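Long-range contacts in FAD dependent oxidoreductase (Chelativorans sp. BNC1, PDB 6PXS), which acts as an FAD-dependent oxidase of iminodiacetate, an activity associated with the bacterial breakdown of EDTA: residues Val175-Asn180 with Ala212-Arg217; Asp181-Cys186 with Gln322-Thr327. All blocks are in the same frame, centred on the assembly; numbering follows the deposited sequence.

In the fold
Both interactions hang on one β-hairpin, strands 176-180 and 183-187, attached to the FAD-binding Rossmann-type domain. Interaction 1 sets the first strand against the 212-217 loop; interaction 2 sets the second against the turn 322-325 and the start of strand 326-330 of the central sheet. Their centres lie 9 Å apart, and the hairpin ties them together: R178 NE of interaction 1 makes a salt bridge of 2.8 Å to E185 OE1 of interaction 2. L214 of interaction 1 also touches L326 of interaction 2. FAD is reached from interaction 1 through V175, at the adenine; the side chain of L326 in interaction 2 stays about 11 Å from the cofactor.

Interaction 1 of 2, residues Val175-Asn180 with Ala212-Arg217; sequences VSLRLN and ALLGLR. With FAD (flavin-adenine dinucleotide), chain E.
V175 O, just ahead of strand 176-180, accepts a weak but fairly straight hydrogen bond from the adenine amine, FAD N6A, at 3.3 Å, and V175 CG2 packs near the same ring. Farther along, the strand meets L213 and L214, the two central residues of a type I turn closed by a bond from G215 N to A212 O. L214 does most of the work. Its CG stands anti to its own carbonyl carbon (chi1 -48°), which carries CD2 over the peptide between R178 and L179. The same methyl is flanked by two side chains from one side of the strand, L177 CB at 4.1 Å and L179 CB at 3.8 Å. Farther out, the L177 and L214 side chains cross obliquely, the CD1 of L177 lying 4.2 Å from the CD1 of L214. L213 lies alongside the strand, beside the L177 carbonyl.

R178 points away from the loop; its guanidinium pairs with E185 on the neighbouring strand and makes a weak hydrogen bond to A212 O of the second subunit, so this strand also takes part in the subunit interface. No hydrogen bond joins the loop to the strand: apolar packing holds the two together, while V175 O serves the adenine and R178 serves E185 and the second subunit.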
# COMPACT_ATOMS: atom_id res chain seq x y z
N VAL A 175 18.49 0.68 19.97
CA VAL A 175 19.47 0.71 21.05
C VAL A 175 20.73 -0.00 20.57
O VAL A 175 20.75 -0.69 19.55
CB VAL A 175 18.93 0.07 22.34
CG1 VAL A 175 17.70 0.82 22.83
CG2 VAL A 175 18.63 -1.41 22.13
N SER A 176 21.80 0.18 21.35
CA SER A 176 23.10 -0.41 21.02
C SER A 176 23.70 -1.07 22.25
O SER A 176 23.03 -1.20 23.28
CB SER A 176 24.03 0.66 20.46
OG SER A 176 25.15 0.07 19.81
N LEU A 177 24.96 -1.49 22.16
CA LEU A 177 25.63 -2.18 23.24
C LEU A 177 27.09 -1.76 23.30
O LEU A 177 27.72 -1.54 22.26
CB LEU A 177 25.55 -3.71 23.08
CG LEU A 177 24.16 -4.34 23.09
CD1 LEU A 177 24.24 -5.81 22.73
CD2 LEU A 177 23.49 -4.15 24.44
N ARG A 178 27.63 -1.66 24.51
CA ARG A 178 29.06 -1.47 24.71
C ARG A 178 29.50 -2.27 25.93
O ARG A 178 28.70 -2.58 26.81
CB ARG A 178 29.44 0.02 24.86
CG ARG A 178 29.09 0.67 26.20
CD ARG A 178 29.84 1.99 26.35
NE ARG A 178 29.51 2.69 27.58
CZ ARG A 178 30.17 3.76 28.03
NH1 ARG A 178 31.19 4.25 27.34
NH2 ARG A 178 29.80 4.34 29.16
N LEU A 179 30.79 -2.60 25.96
CA LEU A 179 31.36 -3.46 26.98
C LEU A 179 32.08 -2.58 28.01
O LEU A 179 33.09 -1.94 27.69
CB LEU A 179 32.32 -4.47 26.35
CG LEU A 179 32.81 -5.64 27.20
CD1 LEU A 179 31.65 -6.45 27.75
CD2 LEU A 179 33.74 -6.51 26.38
N ASN A 180 31.56 -2.55 29.23
CA ASN A 180 32.10 -1.72 30.30
C ASN A 180 32.43 -2.59 31.51
O ASN A 180 31.54 -3.19 32.11
CB ASN A 180 31.12 -0.62 30.70
CG ASN A 180 31.59 0.19 31.89
OD1 ASN A 180 31.09 0.03 33.00
ND2 ASN A 180 32.57 1.05 31.66
N ALA A 212 28.50 -7.40 17.76
CA ALA A 212 29.89 -7.23 17.37
C ALA A 212 30.58 -6.12 18.14
O ALA A 212 31.81 -6.10 18.22
CB ALA A 212 29.99 -6.96 15.87
N LEU A 213 29.80 -5.19 18.72
CA LEU A 213 30.38 -4.12 19.52
C LEU A 213 31.05 -4.65 20.79
O LEU A 213 31.85 -3.93 21.40
CB LEU A 213 29.30 -3.11 19.89
CG LEU A 213 28.43 -2.61 18.73
CD1 LEU A 213 27.41 -1.60 19.22
CD2 LEU A 213 29.29 -2.02 17.63
N LEU A 214 30.75 -5.88 21.19
CA LEU A 214 31.30 -6.48 22.40
C LEU A 214 32.39 -7.50 22.09
O LEU A 214 32.73 -8.32 22.96
CB LEU A 214 30.18 -7.13 23.21
CG LEU A 214 28.93 -6.28 23.43
CD1 LEU A 214 27.90 -7.03 24.26
CD2 LEU A 214 29.28 -4.95 24.08
N GLY A 215 32.95 -7.47 20.89
CA GLY A 215 33.97 -8.43 20.50
C GLY A 215 33.45 -9.80 20.17
O GLY A 215 34.26 -10.72 19.98
N LEU A 216 32.13 -9.98 20.09
CA LEU A 216 31.56 -11.28 19.77
C LEU A 216 31.54 -11.50 18.26
O LEU A 216 31.57 -10.56 17.46
CB LEU A 216 30.14 -11.39 20.33
CG LEU A 216 29.99 -11.23 21.84
CD1 LEU A 216 28.53 -11.10 22.22
CD2 LEU A 216 30.64 -12.40 22.57
N ARG A 217 31.49 -12.78 17.88
CA ARG A 217 31.35 -13.19 16.48
C ARG A 217 30.05 -14.00 16.39
O ARG A 217 30.06 -15.23 16.49
CB ARG A 217 32.56 -14.00 16.02
PA FAD E . 12.50 -11.11 14.26
O1A FAD E . 13.04 -10.51 13.01
O2A FAD E . 11.01 -11.49 14.18
O5B FAD E . 12.73 -10.18 15.50
C5B FAD E . 13.82 -9.23 15.53
C4B FAD E . 13.31 -7.93 16.08
O4B FAD E . 14.38 -7.23 16.75
C3B FAD E . 12.77 -6.96 15.02
O3B FAD E . 11.59 -6.31 15.49
C2B FAD E . 13.92 -5.97 14.84
O2B FAD E . 13.48 -4.70 14.39
C1B FAD E . 14.45 -5.90 16.27
N9A FAD E . 15.82 -5.43 16.39
C8A FAD E . 16.94 -5.96 15.79
N7A FAD E . 18.05 -5.32 16.08
C5A FAD E . 17.63 -4.31 16.93
C6A FAD E . 18.33 -3.28 17.59
N6A FAD E . 19.65 -3.09 17.49
N1A FAD E . 17.61 -2.43 18.36
C2A FAD E . 16.29 -2.60 18.45
N3A FAD E . 15.53 -3.53 17.88
C4A FAD E . 16.26 -4.36 17.12
N1 FAD E . 8.96 -20.54 11.02
C2 FAD E . 8.15 -21.61 11.28
O2 FAD E . 8.23 -22.23 12.35
N3 FAD E . 7.20 -22.00 10.35
C4 FAD E . 6.98 -21.41 9.12
O4 FAD E . 6.11 -21.85 8.38
C4X FAD E . 7.86 -20.29 8.85
N5 FAD E . 7.72 -19.68 7.70
C5X FAD E . 8.55 -18.60 7.44
C6 FAD E . 8.42 -17.93 6.22
C7 FAD E . 9.22 -16.85 5.91
C7M FAD E . 9.05 -16.15 4.58
C8 FAD E . 10.20 -16.42 6.82
C8M FAD E . 11.09 -15.24 6.51
C9 FAD E . 10.33 -17.08 8.04
C9A FAD E . 9.52 -18.16 8.35
N10 FAD E . 9.63 -18.85 9.58
C10 FAD E . 8.82 -19.93 9.86
C1' FAD E . 10.64 -18.46 10.58
C2' FAD E . 10.14 -17.38 11.54
O2' FAD E . 9.35 -16.42 10.85
C3' FAD E . 11.35 -16.68 12.17
O3' FAD E . 12.34 -17.65 12.49
C4' FAD E . 11.03 -15.88 13.43
O4' FAD E . 10.02 -14.92 13.13
C5' FAD E . 12.26 -15.19 13.98
O5' FAD E . 11.89 -14.37 15.10
P FAD E . 12.94 -13.43 15.80
O1P FAD E . 14.20 -14.24 16.12
O2P FAD E . 12.35 -12.69 16.95
O3P FAD E . 13.31 -12.42 14.63

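Interaction 2 of 2, residues Asp181-Cys186 with Gln322-Thr327; sequences DGRAEC and QIAGLT
A184 N donates to A324 O at 3.3 Å, and this bond belongs to the single bridge between R183 and A324. A water backs it up a step along: it donates to A184 O at 2.6 Å and, more loosely, to G325 O at 3.3 Å, linking two carbonyls that could not bond each other directly.

R183 wraps across A324. Its CG passes 3.5 Å from A324 O, and the bend farther along the side chain (chi3 -73°) brings the guanidinium back so that A324 CB sits 3.9 Å above one face, displaced toward the rim. On the buried side, A184 CB fits among L326 CB at 4.0 Å, I323 CG2 at 4.2 Å and the G325 carbonyl.

Two tight bends hold these groups in place. N180 to R183 forms a type I' turn, with D181 and G182 at its centre, and this β-hairpin connection delivers R183 and A184 to the loop. Across from it, G325 takes a positive phi (69°), turning the chain from A324 into strand 326-330.

Farther out, G325 bonds backbone to backbone with I199 of strand 198-201, on which A184 also packs, while L326 rests on V201 and on L214. The bridge therefore fastens the hairpin 176-187 to the central sheet where parallel strands 198-201 and 326-330 are neighbours.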
# COMPACT_ATOMS: atom_id res chain seq x y z
N ASP A 181 33.72 -2.65 31.86
CA ASP A 181 34.18 -3.36 33.05
C ASP A 181 33.68 -4.80 33.06
O ASP A 181 33.29 -5.33 34.10
CB ASP A 181 33.75 -2.62 34.32
N GLY A 182 33.70 -5.44 31.90
CA GLY A 182 33.34 -6.84 31.79
C GLY A 182 31.86 -7.14 31.87
O GLY A 182 31.48 -8.31 31.78
N ARG A 183 31.01 -6.13 32.03
CA ARG A 183 29.57 -6.31 32.06
C ARG A 183 28.94 -5.62 30.86
O ARG A 183 29.49 -4.66 30.30
CB ARG A 183 28.96 -5.78 33.36
CG ARG A 183 27.51 -6.18 33.57
CD ARG A 183 26.95 -5.64 34.87
NE ARG A 183 27.48 -6.35 36.04
CZ ARG A 183 26.95 -7.46 36.55
NH1 ARG A 183 27.50 -8.02 37.62
NH2 ARG A 183 25.87 -8.01 36.01
N ALA A 184 27.77 -6.11 30.46
CA ALA A 184 27.08 -5.61 29.28
C ALA A 184 26.29 -4.35 29.62
O ALA A 184 25.58 -4.29 30.63
CB ALA A 184 26.15 -6.68 28.72
N GLU A 185 26.42 -3.33 28.77
CA GLU A 185 25.67 -2.09 28.87
C GLU A 185 24.82 -1.91 27.62
O GLU A 185 25.25 -2.27 26.52
CB GLU A 185 26.61 -0.89 29.05
CG GLU A 185 26.78 -0.42 30.48
CD GLU A 185 27.60 0.84 30.59
OE1 GLU A 185 28.19 1.26 29.57
OE2 GLU A 185 27.67 1.42 31.70
N CYS A 186 23.63 -1.35 27.80
CA CYS A 186 22.73 -1.06 26.69
C CYS A 186 22.63 0.46 26.53
O CYS A 186 22.27 1.16 27.48
CB CYS A 186 21.35 -1.67 26.92
SG CYS A 186 20.25 -1.53 25.48
N GLN A 322 31.95 -15.30 29.69
CA GLN A 322 32.88 -14.24 30.07
C GLN A 322 32.24 -12.86 30.09
O GLN A 322 32.95 -11.88 30.34
CB GLN A 322 34.12 -14.23 29.17
CG GLN A 322 34.74 -15.60 29.00
CD GLN A 322 35.98 -15.57 28.14
OE1 GLN A 322 36.69 -14.57 28.10
NE2 GLN A 322 36.26 -16.68 27.46
N ILE A 323 30.94 -12.75 29.85
CA ILE A 323 30.23 -11.47 29.88
C ILE A 323 29.03 -11.62 30.79
O ILE A 323 28.17 -12.49 30.56
CB ILE A 323 29.80 -11.03 28.47
CG1 ILE A 323 31.03 -10.92 27.57
CG2 ILE A 323 29.05 -9.71 28.54
CD1 ILE A 323 30.75 -10.32 26.21
N ALA A 324 28.96 -10.79 31.82
CA ALA A 324 27.90 -10.86 32.81
C ALA A 324 26.70 -10.02 32.37
O ALA A 324 26.84 -9.01 31.69
CB ALA A 324 28.39 -10.37 34.17
N GLY A 325 25.51 -10.47 32.77
CA GLY A 325 24.30 -9.72 32.50
C GLY A 325 23.90 -9.68 31.05
O GLY A 325 23.31 -8.69 30.61
N LEU A 326 24.21 -10.72 30.28
CA LEU A 326 23.87 -10.77 28.87
C LEU A 326 23.36 -12.16 28.52
O LEU A 326 23.93 -13.17 28.95
CB LEU A 326 25.07 -10.42 27.98
CG LEU A 326 24.82 -10.45 26.47
CD1 LEU A 326 23.69 -9.52 26.08
CD2 LEU A 326 26.09 -10.09 25.71
N THR A 327 22.29 -12.21 27.73
CA THR A 327 21.69 -13.45 27.28
C THR A 327 21.25 -13.27 25.83
O THR A 327 20.67 -12.24 25.48
CB THR A 327 20.50 -13.86 28.15
OG1 THR A 327 20.91 -13.90 29.53
CG2 THR A 327 19.98 -15.23 27.75
O HOH W 1 23.99 -5.82 32.00